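Local coordinates for protein NADH kinase POS5 (Saccharomyces cerevisiae, PDB 3AFO) that phosphorylates NADH and NAD(+) with ATP, preferring NADH twofold, and so is a key source of the cellular reductant NADPH in yeast, at residues R56-E61 against F156-H161; H65-Y70 against S91-D96. All coordinates share one frame; numbering follows the deposited sequence.

Contact 1: R56-E61 against F156-H161; sequences REAMVE and FDFKEH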
loop_
_atom_site.group_PDB
_atom_site.type_symbol
_atom_site.label_atom_id
_atom_site.label_comp_id
_atom_site.label_asym_id
_atom_site.label_seq_id
_atom_site.Cartn_x
_atom_site.Cartn_y
_atom_site.Cartn_z
ATOM N N ARG A 56 26.238 18.960 -23.853
ATOM C CA ARG A 56 27.504 19.364 -24.460
ATOM C C ARG A 56 27.415 20.826 -24.919
ATOM O O ARG A 56 28.322 21.626 -24.665
ATOM C CB ARG A 56 27.872 18.422 -25.608
ATOM C CG ARG A 56 29.209 18.721 -26.296
ATOM C CD ARG A 56 29.563 17.614 -27.309
ATOM N NE ARG A 56 30.406 18.102 -28.405
ATOM C CZ ARG A 56 31.053 17.322 -29.274
ATOM N NH1 ARG A 56 30.978 15.994 -29.187
ATOM N NH2 ARG A 56 31.792 17.872 -30.237
ATOM N N GLU A 57 26.299 21.182 -25.551
ATOM C CA GLU A 57 26.043 22.559 -25.958
ATOM C C GLU A 57 25.995 23.507 -24.771
ATOM O O GLU A 57 26.567 24.601 -24.822
ATOM C CB GLU A 57 24.742 22.650 -26.758
ATOM C CG GLU A 57 24.880 22.143 -28.203
ATOM C CD GLU A 57 23.538 21.874 -28.870
ATOM O OE1 GLU A 57 22.540 22.544 -28.518
ATOM O OE2 GLU A 57 23.483 20.980 -29.747
ATOM N N ALA A 58 25.311 23.083 -23.708
ATOM C CA ALA A 58 25.197 23.878 -22.485
ATOM C C ALA A 58 26.551 24.067 -21.808
ATOM O O ALA A 58 26.843 25.156 -21.308
ATOM C CB ALA A 58 24.208 23.242 -21.516
ATOM N N MET A 59 27.370 23.016 -21.795
ATOM C CA MET A 59 28.702 23.095 -21.190
ATOM C C MET A 59 29.570 24.146 -21.897
ATOM O O MET A 59 30.180 24.998 -21.251
ATOM C CB MET A 59 29.391 21.736 -21.217
ATOM C CG MET A 59 30.774 21.742 -20.585
ATOM S SD MET A 59 31.532 20.126 -20.620
ATOM C CE MET A 59 31.016 19.560 -18.995
ATOM N N VAL A 60 29.602 24.085 -23.223
ATOM C CA VAL A 60 30.361 25.050 -24.018
ATOM C C VAL A 60 29.855 26.471 -23.770
ATOM O O VAL A 60 30.648 27.396 -23.564
ATOM C CB VAL A 60 30.336 24.669 -25.519
ATOM C CG1 VAL A 60 30.982 25.750 -26.391
ATOM C CG2 VAL A 60 31.041 23.346 -25.715
ATOM N N GLU A 61 28.532 26.634 -23.751
ATOM C CA GLU A 61 27.908 27.933 -23.508
ATOM C C GLU A 61 28.184 28.449 -22.089
ATOM O O GLU A 61 28.391 29.656 -21.879
ATOM C CB GLU A 61 26.403 27.837 -23.784
ATOM C CG GLU A 61 25.641 29.149 -23.722
ATOM C CD GLU A 61 24.132 28.968 -23.922
ATOM O OE1 GLU A 61 23.707 27.937 -24.489
ATOM O OE2 GLU A 61 23.366 29.864 -23.507
ATOM N N PHE A 156 17.333 24.260 -11.047
ATOM C CA PHE A 156 17.440 25.363 -12.011
ATOM C C PHE A 156 17.365 24.922 -13.454
ATOM O O PHE A 156 17.979 23.931 -13.855
ATOM C CB PHE A 156 18.756 26.139 -11.818
ATOM C CG PHE A 156 18.938 26.680 -10.434
ATOM C CD1 PHE A 156 18.257 27.817 -10.033
ATOM C CD2 PHE A 156 19.765 26.028 -9.521
ATOM C CE1 PHE A 156 18.399 28.311 -8.737
ATOM C CE2 PHE A 156 19.908 26.509 -8.231
ATOM C CZ PHE A 156 19.231 27.657 -7.843
ATOM N N ASP A 157 16.621 25.695 -14.233
ATOM C CA ASP A 157 16.647 25.613 -15.684
ATOM C C ASP A 157 17.984 26.194 -16.126
ATOM O O ASP A 157 18.384 27.233 -15.626
ATOM C CB ASP A 157 15.514 26.481 -16.240
ATOM C CG ASP A 157 15.227 26.219 -17.708
ATOM O OD1 ASP A 157 16.177 26.031 -18.511
ATOM O OD2 ASP A 157 14.029 26.222 -18.067
ATOM N N PHE A 158 18.656 25.544 -17.071
ATOM C CA PHE A 158 19.936 26.064 -17.584
ATOM C C PHE A 158 19.847 27.485 -18.160
ATOM O O PHE A 158 20.844 28.212 -18.159
ATOM C CB PHE A 158 20.594 25.113 -18.596
ATOM C CG PHE A 158 21.882 25.664 -19.192
ATOM C CD1 PHE A 158 23.053 25.698 -18.438
ATOM C CD2 PHE A 158 21.904 26.183 -20.490
ATOM C CE1 PHE A 158 24.244 26.224 -18.974
ATOM C CE2 PHE A 158 23.080 26.717 -21.031
ATOM C CZ PHE A 158 24.256 26.737 -20.265
ATOM N N LYS A 159 18.660 27.849 -18.652
ATOM C CA LYS A 159 18.375 29.197 -19.154
ATOM C C LYS A 159 18.726 30.274 -18.139
ATOM O O LYS A 159 19.131 31.377 -18.514
ATOM C CB LYS A 159 16.894 29.335 -19.529
ATOM C CG LYS A 159 16.580 29.147 -21.007
ATOM C CD LYS A 159 16.522 27.684 -21.406
ATOM C CE LYS A 159 15.716 27.509 -22.687
ATOM N NZ LYS A 159 15.730 26.096 -23.182
ATOM N N GLU A 160 18.567 29.945 -16.857
ATOM C CA GLU A 160 18.787 30.898 -15.767
ATOM C C GLU A 160 20.264 31.003 -15.356
ATOM O O GLU A 160 20.566 31.644 -14.357
ATOM C CB GLU A 160 17.979 30.521 -14.512
ATOM C CG GLU A 160 16.652 29.770 -14.711
ATOM C CD GLU A 160 15.981 29.436 -13.370
ATOM O OE1 GLU A 160 15.817 30.363 -12.541
ATOM O OE2 GLU A 160 15.624 28.260 -13.138
ATOM N N HIS A 161 21.173 30.372 -16.103
ATOM C CA HIS A 161 22.553 30.160 -15.613
ATOM C C HIS A 161 23.366 31.414 -15.259
ATOM O O HIS A 161 24.114 31.392 -14.278
ATOM C CB HIS A 161 23.354 29.222 -16.528
ATOM C CG HIS A 161 23.765 29.836 -17.833
ATOM N ND1 HIS A 161 23.008 29.726 -18.982
ATOM C CD2 HIS A 161 24.872 30.540 -18.177
ATOM C CE1 HIS A 161 23.623 30.349 -19.973
ATOM N NE2 HIS A 161 24.754 30.856 -19.509
#

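Contact 2: H65-Y70 against S91-D96; sequences HLHESY and SPLEND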
loop_
_atom_site.group_PDB
_atom_site.type_symbol
_atom_site.label_atom_id
_atom_site.label_comp_id
_atom_site.label_asym_id
_atom_site.label_seq_id
_atom_site.Cartn_x
_atom_site.Cartn_y
_atom_site.Cartn_z
ATOM N N HIS A 65 30.587 31.735 -21.106
ATOM C CA HIS A 65 30.141 32.758 -20.170
ATOM C C HIS A 65 31.125 33.017 -19.015
ATOM O O HIS A 65 31.402 34.168 -18.687
ATOM C CB HIS A 65 28.748 32.424 -19.622
ATOM C CG HIS A 65 28.303 33.331 -18.520
ATOM N ND1 HIS A 65 28.073 34.677 -18.709
ATOM C CD2 HIS A 65 28.033 33.082 -17.215
ATOM C CE1 HIS A 65 27.688 35.220 -17.567
ATOM N NE2 HIS A 65 27.652 34.272 -16.647
ATOM N N LEU A 66 31.636 31.957 -18.395
ATOM C CA LEU A 66 32.599 32.109 -17.302
ATOM C C LEU A 66 33.871 32.820 -17.778
ATOM O O LEU A 66 34.371 33.738 -17.121
ATOM C CB LEU A 66 32.948 30.747 -16.686
ATOM C CG LEU A 66 31.772 29.967 -16.074
ATOM C CD1 LEU A 66 32.228 28.619 -15.553
ATOM C CD2 LEU A 66 31.093 30.796 -14.975
ATOM N N HIS A 67 34.369 32.394 -18.936
ATOM C CA HIS A 67 35.587 32.954 -19.508
ATOM C C HIS A 67 35.410 34.393 -19.955
ATOM O O HIS A 67 36.349 35.178 -19.889
ATOM C CB HIS A 67 36.084 32.104 -20.666
ATOM C CG HIS A 67 36.722 30.823 -20.240
ATOM N ND1 HIS A 67 37.036 29.822 -21.129
ATOM C CD2 HIS A 67 37.101 30.374 -19.018
ATOM C CE1 HIS A 67 37.593 28.816 -20.480
ATOM N NE2 HIS A 67 37.640 29.124 -19.196
ATOM N N GLU A 68 34.213 34.730 -20.417
ATOM C CA GLU A 68 33.900 36.108 -20.780
ATOM C C GLU A 68 33.729 37.006 -19.551
ATOM O O GLU A 68 34.247 38.113 -19.526
ATOM C CB GLU A 68 32.649 36.179 -21.660
ATOM C CG GLU A 68 32.884 35.809 -23.127
ATOM C CD GLU A 68 31.593 35.717 -23.942
ATOM O OE1 GLU A 68 30.512 36.075 -23.424
ATOM O OE2 GLU A 68 31.662 35.279 -25.113
ATOM N N SER A 69 33.027 36.520 -18.525
ATOM C CA SER A 69 32.551 37.406 -17.450
ATOM C C SER A 69 33.311 37.345 -16.133
ATOM O O SER A 69 33.237 38.287 -15.344
ATOM C CB SER A 69 31.066 37.171 -17.179
ATOM O OG SER A 69 30.277 37.764 -18.185
ATOM N N TYR A 70 34.000 36.234 -15.886
ATOM C CA TYR A 70 34.735 36.016 -14.642
ATOM C C TYR A 70 36.181 35.579 -14.920
ATOM O O TYR A 70 36.482 34.391 -14.872
ATOM C CB TYR A 70 34.021 34.960 -13.778
ATOM C CG TYR A 70 32.590 35.312 -13.485
ATOM C CD1 TYR A 70 32.261 36.119 -12.393
ATOM C CD2 TYR A 70 31.561 34.862 -14.310
ATOM C CE1 TYR A 70 30.952 36.464 -12.132
ATOM C CE2 TYR A 70 30.240 35.201 -14.057
ATOM C CZ TYR A 70 29.944 36.000 -12.967
ATOM O OH TYR A 70 28.637 36.337 -12.710
ATOM N N SER A 91 36.091 30.362 -31.306
ATOM C CA SER A 91 36.797 31.634 -31.192
ATOM C C SER A 91 37.597 31.659 -29.890
ATOM O O SER A 91 37.246 30.964 -28.940
ATOM C CB SER A 91 35.812 32.811 -31.231
ATOM O OG SER A 91 34.809 32.656 -30.247
ATOM N N PRO A 92 38.682 32.453 -29.845
ATOM C CA PRO A 92 39.426 32.595 -28.596
ATOM C C PRO A 92 38.790 33.702 -27.756
ATOM O O PRO A 92 37.791 34.280 -28.176
ATOM C CB PRO A 92 40.802 33.035 -29.085
ATOM C CG PRO A 92 40.477 33.926 -30.240
ATOM C CD PRO A 92 39.263 33.290 -30.914
ATOM N N LEU A 93 39.361 34.000 -26.596
ATOM C CA LEU A 93 38.812 35.053 -25.742
ATOM C C LEU A 93 39.075 36.437 -26.325
ATOM O O LEU A 93 40.190 36.725 -26.777
ATOM C CB LEU A 93 39.390 34.966 -24.324
ATOM C CG LEU A 93 38.908 33.785 -23.479
ATOM C CD1 LEU A 93 39.588 33.785 -22.119
ATOM C CD2 LEU A 93 37.393 33.855 -23.334
ATOM N N GLU A 94 38.039 37.275 -26.319
ATOM C CA GLU A 94 38.152 38.694 -26.694
ATOM C C GLU A 94 38.817 38.850 -28.053
ATOM O O GLU A 94 39.600 39.781 -28.272
ATOM C CB GLU A 94 38.948 39.473 -25.636
ATOM C CG GLU A 94 38.277 39.566 -24.276
ATOM C CD GLU A 94 37.513 40.861 -24.082
ATOM O OE1 GLU A 94 36.395 40.809 -23.521
ATOM O OE2 GLU A 94 38.026 41.933 -24.486
ATOM N N ASN A 95 38.530 37.902 -28.944
ATOM C CA ASN A 95 39.068 37.898 -30.298
ATOM C C ASN A 95 40.612 37.871 -30.384
ATOM O O ASN A 95 41.196 38.142 -31.440
ATOM C CB ASN A 95 38.475 39.073 -31.084
ATOM C CG ASN A 95 38.664 38.926 -32.572
ATOM O OD1 ASN A 95 38.542 37.830 -33.120
ATOM N ND2 ASN A 95 38.972 40.031 -33.239
ATOM N N ASP A 96 41.260 37.518 -29.277
ATOM C CA ASP A 96 42.715 37.499 -29.185
ATOM C C ASP A 96 43.234 36.065 -29.269
ATOM O O ASP A 96 43.056 35.292 -28.328
ATOM C CB ASP A 96 43.151 38.145 -27.865
ATOM C CG ASP A 96 44.670 38.290 -27.736
ATOM O OD1 ASP A 96 45.436 37.637 -28.484
ATOM O OD2 ASP A 96 45.095 39.063 -26.849
#

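Contact 1: R56-E61 against F156-H161
Between helix 53-69 and segment 156-161 the nearest pair of CA atoms is Ala58 and Phe158, 7.5 Å apart. Both segments belong to the N-terminal alpha/beta domain of the NAD kinase family: strand 156-157 is an outermost strand of its five-stranded parallel sheet, and the chain then passes through a 3-10 turn, with Glu160 as N-cap, into helix 161-169. The Phe158 ring carries the contact. With CG anti to the backbone N (chi1 177°), the ring extends to the helix and receives Ala58 CB over its centre, a CH-pi contact with CB 3.6 Å from the ring centroid and 10° off the normal. Ala58 O also lies close to the ring, 3.2 Å from Phe158 CZ. Leu147 packs against both Ala58 and Phe158. Glu61, its chain extended, brings OE1 to the ring edge, 3.7 Å from Phe158 CE2, with the carboxylate plane nearly perpendicular to the ring (85°). Its OE2 lies 3.6 Å from His161 CE1, a contact without a hydrogen bond, although the negative charge might stabilise a protonated imidazole. His161 ND1 sits above the Phe158 face opposite Ala58 CB, offset toward the rim. The imidazole's rotation is fixed by a bond from His161 ND1 to Phe158 O (2.8 Å), in the imidazole plane; the same oxygen also accepts from His161 N.

Contact 2: H65-Y70 against S91-D96
The C-terminal end of helix 53-69, in the N-terminal domain of the NAD kinase family, meets the loop between helix 79-86 and strand 101-105 through a small apolar contact made by His67 and Leu93. The nearest pair of CA atoms is Glu68 and Leu93, 7.1 Å apart, and the two segments bury 115 Å² in all. Leu93 reaches the helix with its branched end: CD2 presses on His67 CB at 3.4 Å, whereas CD1 stands farther off, 4.1 Å from the same His67 CB. The CD2 methyl also lies 3.8 Å from His67 O, so it packs against both side chain and backbone. The loop folds back just beyond this residue, where Asp96 N donates to Leu93 O over 2.8 Å. In His67, CG is anti to the carbonyl carbon (chi1 -75°), which turns the imidazole away from the loop while CB remains beside the leucine. The polar end of that ring is engaged elsewhere, His67 ND1 being hydrogen-bonded to His101 ND1. Around the contact, His67 also touches Val75 of strand 74-76, Arg99 packs on Leu93, and the adjacent residue Leu66 meets Phe165 of helix 161-169.

In the fold
Helix 53-69 takes part in both contacts, whose centres lie 16 Å apart. Contact 1 is the more buried, with three of its four touching residues inside the protein, and joins the helix to the turn after an outermost strand of the parallel sheet. Contact 2 lies at the surface, none of its three touching residues being buried, and joins the helix to a loop. Aromatic packing and a carboxylate at ring edges characterise the first; the second rests on leucine methyls. Both segments of contact 2 fall between the two segments of contact 1 along the chain. The two meet directly where His161 CD2 packs 4.2 Å from His65 CD2.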